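Serine/threonine-protein kinase PknI (Mycobacterium tuberculosis, PDB 5XLM) phosphorylates proteins on serine and threonine and slows mycobacterial growth within the infected host, the chain here being its extracellular sensor domain. Local coordinates at residues A[112-118]-A[130-135]; A[147-153]-A[164-170]. All blocks are in the same frame, centred on the assembly; numbering follows the deposited sequence.

In the fold
Both interactions are antiparallel strand pairings in one curled, all-antiparallel sheet, and they follow each other along the chain with centres about 12 Å apart. Interaction 1 pairs the end of strand 108-117 with the start of strand 131-140; interaction 2 pairs strand 146-154 with strand 165-174. Strands 131-140 and 146-154 are themselves neighbours, so the four strands run side by side in chain order, and probable backbone bonds from T153 N to T133 O and from V151 N to L135 O join the two contacts. Interaction 1 lies toward the surface, interaction 2 is more buried, and together they form a continuous part of the sensor domain's sheet.

Interaction 1. Residues A[112-118]-A[130-135]; sequences RPETVQF and QATTQL
Q130 lays its CG against the carbonyl of F118, while its own backbone O receives F118 N at 2.7 Å. Here the end of strand 108-117 and the start of strand 131-140 pair antiparallel in the curled sheet of the sensor domain. Next along, A131 pairs with Q117 in a non-hydrogen-bonded position; the bent side chain of Q117 brings NE2 to 3.9 Å from A131 CB. T132 bonds twice to one carbonyl oxygen. With OG1 between its backbone N and carbonyl carbon (chi1 69°), the hydroxyl turns back on V116 O and donates at 2.8 Å. T132 N reaches the same oxygen at 2.9 Å from the opposite face of the carbonyl plane, and CG2 rests on F118 CB. T132 O in turn accepts V116 N and receives a CA-H...O contact from T115. T133 faces T115 in the other non-hydrogen-bonded pair, on the face opposite V116 and T132. Q134 N bonds to E114 O at 3.1 Å, and its extended side chain crosses V116 at about a right angle, Q134 NE2 lying 3.5 Å from V116 CG1. That amide stands 73° from the F118 ring plane. Last comes L135, whose CD2 meets P113 CB loosely. E114 OE2 is taken up by a salt bridge with R98, outside the two segments. Donation to V116 O fixes the rotation of the T132 hydroxyl, whose oxygen also accepts a weak bond from Q134 NE2.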
ATOM      1  N   ARG A 112       7.318  -2.117   4.728  1.00 37.28           N
ATOM      2  CA  ARG A 112       8.713  -2.510   4.775  1.00 43.21           C
ATOM      3  C   ARG A 112       9.184  -2.911   3.380  1.00 43.99           C
ATOM      4  O   ARG A 112       8.403  -3.453   2.589  1.00 44.98           O
ATOM      5  CB  ARG A 112       8.930  -3.665   5.758  1.00 53.07           C
ATOM      6  CG  ARG A 112       8.395  -5.006   5.296  1.00 63.05           C
ATOM      7  CD  ARG A 112       9.015  -6.143   6.095  1.00 74.03           C
ATOM      8  NE  ARG A 112       8.633  -6.103   7.505  1.00 81.07           N
ATOM      9  CZ  ARG A 112       7.764  -6.938   8.067  1.00 84.50           C
ATOM     10  NH1 ARG A 112       7.476  -6.833   9.357  1.00 86.18           N
ATOM     11  NH2 ARG A 112       7.190  -7.888   7.340  1.00 83.78           N
ATOM     12  N   PRO A 113      10.437  -2.629   3.035  1.00 43.61           N
ATOM     13  CA  PRO A 113      10.935  -3.021   1.715  1.00 41.17           C
ATOM     14  C   PRO A 113      11.004  -4.534   1.590  1.00 44.20           C
ATOM     15  O   PRO A 113      11.394  -5.239   2.523  1.00 51.35           O
ATOM     16  CB  PRO A 113      12.325  -2.378   1.653  1.00 41.89           C
ATOM     17  CG  PRO A 113      12.721  -2.193   3.082  1.00 43.96           C
ATOM     18  CD  PRO A 113      11.449  -1.906   3.823  1.00 44.32           C
ATOM     19  N   GLU A 114      10.600  -5.035   0.427  1.00 40.16           N
ATOM     20  CA  GLU A 114      10.578  -6.466   0.171  1.00 42.52           C
ATOM     21  C   GLU A 114      11.251  -6.752  -1.161  1.00 52.90           C
ATOM     22  O   GLU A 114      11.030  -6.040  -2.145  1.00 45.63           O
ATOM     23  CB  GLU A 114       9.143  -7.015   0.176  1.00 45.97           C
ATOM     24  CG  GLU A 114       8.147  -6.198  -0.631  1.00 57.78           C
ATOM     25  CD  GLU A 114       6.719  -6.703  -0.484  1.00 76.42           C
ATOM     26  OE1 GLU A 114       5.866  -6.340  -1.323  1.00 78.99           O
ATOM     27  OE2 GLU A 114       6.451  -7.463   0.472  1.00 80.59           O
ATOM     28  N   THR A 115      12.079  -7.793  -1.178  1.00 57.54           N
ATOM     29  CA  THR A 115      12.792  -8.169  -2.390  1.00 59.64           C
ATOM     30  C   THR A 115      11.837  -8.834  -3.373  1.00 58.32           C
ATOM     31  O   THR A 115      11.158  -9.809  -3.035  1.00 59.91           O
ATOM     32  CB  THR A 115      13.952  -9.107  -2.054  1.00 61.10           C
ATOM     33  OG1 THR A 115      14.774  -8.513  -1.041  1.00 56.72           O
ATOM     34  CG2 THR A 115      14.799  -9.371  -3.290  1.00 60.39           C
ATOM     35  N   VAL A 116      11.782  -8.302  -4.592  1.00 52.75           N
ATOM     36  CA  VAL A 116      10.871  -8.781  -5.625  1.00 51.18           C
ATOM     37  C   VAL A 116      11.634  -8.867  -6.941  1.00 60.08           C
ATOM     38  O   VAL A 116      12.396  -7.959  -7.290  1.00 60.30           O
ATOM     39  CB  VAL A 116       9.638  -7.861  -5.761  1.00 43.95           C
ATOM     40  CG1 VAL A 116       8.834  -8.212  -7.001  1.00 50.67           C
ATOM     41  CG2 VAL A 116       8.764  -7.952  -4.517  1.00 41.30           C
ATOM     42  N   GLN A 117      11.432  -9.963  -7.669  1.00 64.65           N
ATOM     43  CA  GLN A 117      12.087 -10.154  -8.955  1.00 64.68           C
ATOM     44  C   GLN A 117      11.371  -9.374 -10.049  1.00 62.74           C
ATOM     45  O   GLN A 117      10.141  -9.282 -10.069  1.00 53.82           O
ATOM     46  CB  GLN A 117      12.140 -11.639  -9.312  1.00 66.43           C
ATOM     47  CG  GLN A 117      13.100 -12.442  -8.454  1.00 69.90           C
ATOM     48  CD  GLN A 117      14.532 -11.962  -8.585  1.00 73.16           C
ATOM     49  OE1 GLN A 117      14.962 -11.543  -9.661  1.00 74.77           O
ATOM     50  NE2 GLN A 117      15.278 -12.013  -7.488  1.00 71.62           N
ATOM     51  N   PHE A 118      12.159  -8.816 -10.970  1.00 71.96           N
ATOM     52  CA  PHE A 118      11.667  -7.977 -12.054  1.00 84.87           C
ATOM     53  C   PHE A 118      12.270  -8.454 -13.370  1.00 95.81           C
ATOM     54  O   PHE A 118      13.443  -8.851 -13.401  1.00 99.82           O
ATOM     55  CB  PHE A 118      12.031  -6.506 -11.796  1.00 88.07           C
ATOM     56  CG  PHE A 118      10.996  -5.526 -12.274  1.00 91.80           C
ATOM     57  CD1 PHE A 118       9.751  -5.455 -11.668  1.00 90.29           C
ATOM     58  CD2 PHE A 118      11.278  -4.660 -13.318  1.00 95.38           C
ATOM     59  CE1 PHE A 118       8.803  -4.546 -12.103  1.00 91.92           C
ATOM     60  CE2 PHE A 118      10.334  -3.749 -13.756  1.00 94.92           C
ATOM     61  CZ  PHE A 118       9.097  -3.693 -13.148  1.00 92.90           C
ATOM     62  N   GLN A 130      15.636  -9.345 -12.522  1.00 94.23           N
ATOM     63  CA  GLN A 130      16.550  -8.643 -11.627  1.00 88.57           C
ATOM     64  C   GLN A 130      15.907  -8.369 -10.269  1.00 77.48           C
ATOM     65  O   GLN A 130      14.697  -8.161 -10.169  1.00 68.16           O
ATOM     66  CB  GLN A 130      17.022  -7.334 -12.266  1.00 92.99           C
ATOM     67  CG  GLN A 130      15.896  -6.397 -12.675  1.00 93.04           C
ATOM     68  CD  GLN A 130      16.396  -5.173 -13.421  1.00 92.64           C
ATOM     69  OE1 GLN A 130      17.584  -5.061 -13.732  1.00 92.78           O
ATOM     70  NE2 GLN A 130      15.491  -4.243 -13.708  1.00 89.05           N
ATOM     71  N   ALA A 131      16.736  -8.365  -9.227  1.00 76.80           N
ATOM     72  CA  ALA A 131      16.264  -8.193  -7.859  1.00 75.13           C
ATOM     73  C   ALA A 131      16.017  -6.721  -7.562  1.00 68.75           C
ATOM     74  O   ALA A 131      16.863  -5.869  -7.853  1.00 68.13           O
ATOM     75  CB  ALA A 131      17.278  -8.767  -6.871  1.00 77.33           C
ATOM     76  N   THR A 132      14.858  -6.423  -6.978  1.00 63.14           N
ATOM     77  CA  THR A 132      14.481  -5.060  -6.635  1.00 50.13           C
ATOM     78  C   THR A 132      13.975  -5.008  -5.201  1.00 44.79           C
ATOM     79  O   THR A 132      13.678  -6.034  -4.585  1.00 51.57           O
ATOM     80  CB  THR A 132      13.392  -4.507  -7.572  1.00 44.21           C
ATOM     81  OG1 THR A 132      12.155  -5.188  -7.323  1.00 40.07           O
ATOM     82  CG2 THR A 132      13.774  -4.697  -9.032  1.00 47.91           C
ATOM     83  N   THR A 133      13.885  -3.791  -4.674  1.00 38.03           N
ATOM     84  CA  THR A 133      13.177  -3.516  -3.431  1.00 42.33           C
ATOM     85  C   THR A 133      11.950  -2.678  -3.757  1.00 39.65           C
ATOM     86  O   THR A 133      12.061  -1.638  -4.417  1.00 37.91           O
ATOM     87  CB  THR A 133      14.061  -2.782  -2.419  1.00 45.22           C
ATOM     88  OG1 THR A 133      14.387  -1.479  -2.920  1.00 52.32           O
ATOM     89  CG2 THR A 133      15.339  -3.561  -2.158  1.00 50.28           C
ATOM     90  N   GLN A 134      10.787  -3.137  -3.312  1.00 38.62           N
ATOM     91  CA  GLN A 134       9.525  -2.466  -3.588  1.00 35.63           C
ATOM     92  C   GLN A 134       8.823  -2.138  -2.281  1.00 33.99           C
ATOM     93  O   GLN A 134       8.745  -2.977  -1.378  1.00 37.00           O
ATOM     94  CB  GLN A 134       8.624  -3.329  -4.476  1.00 35.40           C
ATOM     95  CG  GLN A 134       9.321  -3.833  -5.725  1.00 51.53           C
ATOM     96  CD  GLN A 134       8.362  -4.436  -6.732  1.00 58.89           C
ATOM     97  OE1 GLN A 134       7.156  -4.507  -6.494  1.00 63.16           O
ATOM     98  NE2 GLN A 134       8.896  -4.872  -7.870  1.00 59.83           N
ATOM     99  N   LEU A 135       8.326  -0.908  -2.181  1.00 28.17           N
ATOM    100  CA  LEU A 135       7.600  -0.476  -0.998  1.00 24.10           C
ATOM    101  C   LEU A 135       6.506   0.493  -1.413  1.00 23.66           C
ATOM    102  O   LEU A 135       6.553   1.089  -2.493  1.00 24.31           O
ATOM    103  CB  LEU A 135       8.533   0.169   0.039  1.00 21.79           C
ATOM    104  CG  LEU A 135       9.445   1.334  -0.361  1.00 28.61           C
ATOM    105  CD1 LEU A 135       8.714   2.673  -0.372  1.00 31.79           C
ATOM    106  CD2 LEU A 135      10.644   1.394   0.573  1.00 32.56           C
TER
HETATM  107  O   HOH W   1       6.304  -3.727   0.739  1.00 44.42           O

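Interaction 2. Residues A[147-153]-A[164-170]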
ATOM      1  N   VAL A 147      -2.351   9.959  -0.312  1.00 24.30           N
ATOM      2  CA  VAL A 147      -1.659  10.040  -1.591  1.00 23.68           C
ATOM      3  C   VAL A 147      -0.202   9.674  -1.363  1.00 22.09           C
ATOM      4  O   VAL A 147       0.414  10.116  -0.388  1.00 20.00           O
ATOM      5  CB  VAL A 147      -1.783  11.446  -2.219  1.00 28.29           C
ATOM      6  CG1 VAL A 147      -1.002  11.522  -3.519  1.00 27.90           C
ATOM      7  CG2 VAL A 147      -3.245  11.793  -2.449  1.00 26.10           C
ATOM      8  N   GLY A 148       0.345   8.855  -2.253  1.00 19.68           N
ATOM      9  CA  GLY A 148       1.727   8.456  -2.125  1.00 19.56           C
ATOM     10  C   GLY A 148       2.300   7.887  -3.403  1.00 20.41           C
ATOM     11  O   GLY A 148       1.989   8.367  -4.496  1.00 20.47           O
ATOM     12  N   GLU A 149       3.138   6.863  -3.281  1.00 21.09           N
ATOM     13  CA  GLU A 149       3.778   6.298  -4.457  1.00 18.85           C
ATOM     14  C   GLU A 149       4.345   4.931  -4.116  1.00 18.12           C
ATOM     15  O   GLU A 149       4.666   4.645  -2.960  1.00 18.13           O
ATOM     16  CB  GLU A 149       4.891   7.212  -4.982  1.00 21.29           C
ATOM     17  CG  GLU A 149       5.983   7.475  -3.966  1.00 30.60           C
ATOM     18  CD  GLU A 149       6.972   8.529  -4.420  1.00 31.90           C
ATOM     19  OE1 GLU A 149       7.254   8.609  -5.635  1.00 31.79           O
ATOM     20  OE2 GLU A 149       7.466   9.284  -3.553  1.00 38.93           O
ATOM     21  N   MET A 150       4.453   4.091  -5.141  1.00 23.76           N
ATOM     22  CA  MET A 150       5.159   2.825  -5.042  1.00 24.26           C
ATOM     23  C   MET A 150       6.573   3.023  -5.575  1.00 29.20           C
ATOM     24  O   MET A 150       6.756   3.548  -6.679  1.00 28.07           O
ATOM     25  CB  MET A 150       4.422   1.740  -5.826  1.00 27.99           C
ATOM     26  CG  MET A 150       4.964   0.331  -5.651  1.00 42.75           C
ATOM     27  SD  MET A 150       3.842  -0.882  -6.378  1.00 62.00           S
ATOM     28  CE  MET A 150       4.978  -2.190  -6.834  1.00 65.87           C
ATOM     29  N   VAL A 151       7.565   2.628  -4.784  1.00 27.51           N
ATOM     30  CA  VAL A 151       8.968   2.872  -5.097  1.00 30.10           C
ATOM     31  C   VAL A 151       9.642   1.530  -5.340  1.00 31.90           C
ATOM     32  O   VAL A 151       9.660   0.666  -4.453  1.00 30.41           O
ATOM     33  CB  VAL A 151       9.677   3.649  -3.978  1.00 30.04           C
ATOM     34  CG1 VAL A 151      11.131   3.891  -4.341  1.00 27.21           C
ATOM     35  CG2 VAL A 151       8.964   4.969  -3.714  1.00 28.03           C
ATOM     36  N   VAL A 152      10.202   1.360  -6.533  1.00 29.26           N
ATOM     37  CA  VAL A 152      10.869   0.128  -6.934  1.00 30.96           C
ATOM     38  C   VAL A 152      12.314   0.473  -7.266  1.00 37.25           C
ATOM     39  O   VAL A 152      12.590   1.091  -8.303  1.00 35.88           O
ATOM     40  CB  VAL A 152      10.174  -0.539  -8.127  1.00 39.54           C
ATOM     41  CG1 VAL A 152      10.814  -1.883  -8.427  1.00 34.80           C
ATOM     42  CG2 VAL A 152       8.684  -0.692  -7.856  1.00 36.68           C
ATOM     43  N   THR A 153      13.236   0.075  -6.393  1.00 37.92           N
ATOM     44  CA  THR A 153      14.658   0.335  -6.576  1.00 46.46           C
ATOM     45  C   THR A 153      15.344  -0.924  -7.092  1.00 55.25           C
ATOM     46  O   THR A 153      15.237  -1.989  -6.475  1.00 50.46           O
ATOM     47  CB  THR A 153      15.301   0.791  -5.266  1.00 41.94           C
ATOM     48  OG1 THR A 153      14.511   1.836  -4.685  1.00 40.74           O
ATOM     49  CG2 THR A 153      16.705   1.316  -5.518  1.00 43.73           C
ATOM     50  N   ALA A 164      18.459   1.997 -10.990  1.00 78.05           N
ATOM     51  CA  ALA A 164      17.443   3.018 -11.179  1.00 74.63           C
ATOM     52  C   ALA A 164      16.355   2.901 -10.113  1.00 81.35           C
ATOM     53  O   ALA A 164      16.324   1.961  -9.313  1.00 75.14           O
ATOM     54  CB  ALA A 164      16.834   2.923 -12.572  1.00 75.40           C
ATOM     55  N   VAL A 165      15.454   3.879 -10.107  1.00 42.79           N
ATOM     56  CA  VAL A 165      14.361   3.950  -9.142  1.00 38.68           C
ATOM     57  C   VAL A 165      13.071   4.182  -9.917  1.00 40.74           C
ATOM     58  O   VAL A 165      12.891   5.243 -10.527  1.00 42.89           O
ATOM     59  CB  VAL A 165      14.573   5.058  -8.102  1.00 37.40           C
ATOM     60  CG1 VAL A 165      13.380   5.129  -7.160  1.00 35.20           C
ATOM     61  CG2 VAL A 165      15.856   4.821  -7.325  1.00 32.25           C
ATOM     62  N   ILE A 166      12.174   3.203  -9.887  1.00 41.89           N
ATOM     63  CA  ILE A 166      10.879   3.307 -10.548  1.00 38.11           C
ATOM     64  C   ILE A 166       9.857   3.826  -9.546  1.00 36.17           C
ATOM     65  O   ILE A 166       9.700   3.263  -8.456  1.00 37.56           O
ATOM     66  CB  ILE A 166      10.443   1.950 -11.123  1.00 43.64           C
ATOM     67  CG1 ILE A 166      11.535   1.378 -12.025  1.00 47.11           C
ATOM     68  CG2 ILE A 166       9.139   2.097 -11.883  1.00 39.80           C
ATOM     69  CD1 ILE A 166      11.181   0.040 -12.636  1.00 48.06           C
ATOM     70  N   ARG A 167       9.158   4.896  -9.914  1.00 34.11           N
ATOM     71  CA  ARG A 167       8.163   5.524  -9.056  1.00 32.84           C
ATOM     72  C   ARG A 167       6.808   5.487  -9.745  1.00 35.95           C
ATOM     73  O   ARG A 167       6.690   5.868 -10.914  1.00 32.45           O
ATOM     74  CB  ARG A 167       8.554   6.965  -8.721  1.00 27.02           C
ATOM     75  CG  ARG A 167       9.814   7.076  -7.881  1.00 23.36           C
ATOM     76  CD  ARG A 167      10.159   8.524  -7.580  1.00 29.47           C
ATOM     77  NE  ARG A 167      11.407   8.642  -6.833  1.00 35.96           N
ATOM     78  CZ  ARG A 167      12.610   8.692  -7.397  1.00 42.78           C
ATOM     79  NH1 ARG A 167      12.728   8.631  -8.716  1.00 45.52           N
ATOM     80  NH2 ARG A 167      13.696   8.800  -6.645  1.00 39.62           N
ATOM     81  N   ILE A 168       5.793   5.023  -9.019  1.00 24.68           N
ATOM     82  CA  ILE A 168       4.435   4.922  -9.534  1.00 28.32           C
ATOM     83  C   ILE A 168       3.513   5.614  -8.537  1.00 30.30           C
ATOM     84  O   ILE A 168       3.410   5.177  -7.388  1.00 26.51           O
ATOM     85  CB  ILE A 168       3.994   3.464  -9.743  1.00 29.89           C
ATOM     86  CG1 ILE A 168       5.055   2.694 -10.532  1.00 30.87           C
ATOM     87  CG2 ILE A 168       2.661   3.414 -10.464  1.00 29.64           C
ATOM     88  CD1 ILE A 168       5.109   1.216 -10.210  1.00 33.98           C
ATOM     89  N   PRO A 169       2.833   6.699  -8.916  1.00 28.70           N
ATOM     90  CA  PRO A 169       1.924   7.363  -7.974  1.00 23.45           C
ATOM     91  C   PRO A 169       0.827   6.424  -7.497  1.00 24.37           C
ATOM     92  O   PRO A 169       0.421   5.496  -8.200  1.00 28.77           O
ATOM     93  CB  PRO A 169       1.352   8.524  -8.795  1.00 23.28           C
ATOM     94  CG  PRO A 169       2.400   8.794  -9.829  1.00 27.07           C
ATOM     95  CD  PRO A 169       2.967   7.447 -10.177  1.00 27.32           C
ATOM     96  N   ALA A 170       0.355   6.670  -6.274  1.00 24.52           N
ATOM     97  CA  ALA A 170      -0.639   5.815  -5.642  1.00 23.95           C
ATOM     98  C   ALA A 170      -1.621   6.662  -4.848  1.00 23.55           C
ATOM     99  O   ALA A 170      -1.245   7.677  -4.257  1.00 22.74           O
ATOM    100  CB  ALA A 170       0.017   4.778  -4.721  1.00 24.11           C
TER
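V152 and I166 meet at the apolar centre, their CB atoms 3.9 Å apart in an antiparallel hydrogen-bonded pair. M150 and I168 form the next such pair on the same face, with CB atoms 4.3 Å apart; beyond CB the extended methionine chain leads away from I168 toward Q134 on the neighbouring strand, while I168 packs on I44 of strand 38-51. On the other face V151 and V165 touch diagonally through their CG1 methyls at 3.8 Å. T153 lies alongside V165, pointing the same way, with T153 CG2 near V165 CG2. The two segments belong to a beta hairpin of strands 146-154 and 165-174, set between strands 131-140 and 38-51 in the curled sheet. Six backbone bonds hold them together, including V152 N to I166 O at 2.8 Å, which lies in the carbonyl plane. Toward the far end G148 N points almost straight at A170 O (172°), whereas A170 N approaches G148 O from above its carbonyl plane. The polar edge is carried by E149 and R167, side by side and pointing the same way. R167 CG lies beside its backbone N (chi1 -65°) and the chain runs extended from there, its CB, CG and CD passing alongside E149 OE1, with R167 CD at 3.5 Å; that oxygen sits at the guanidinium edge, but at 4.3 Å from R167 NE it falls short of a salt bridge. V165 CG1 covers one guanidinium face, 3.6 Å above its centre. R167 also makes a cation-pi contact with Y53, and E149 OE2 is salt-bridged to R139.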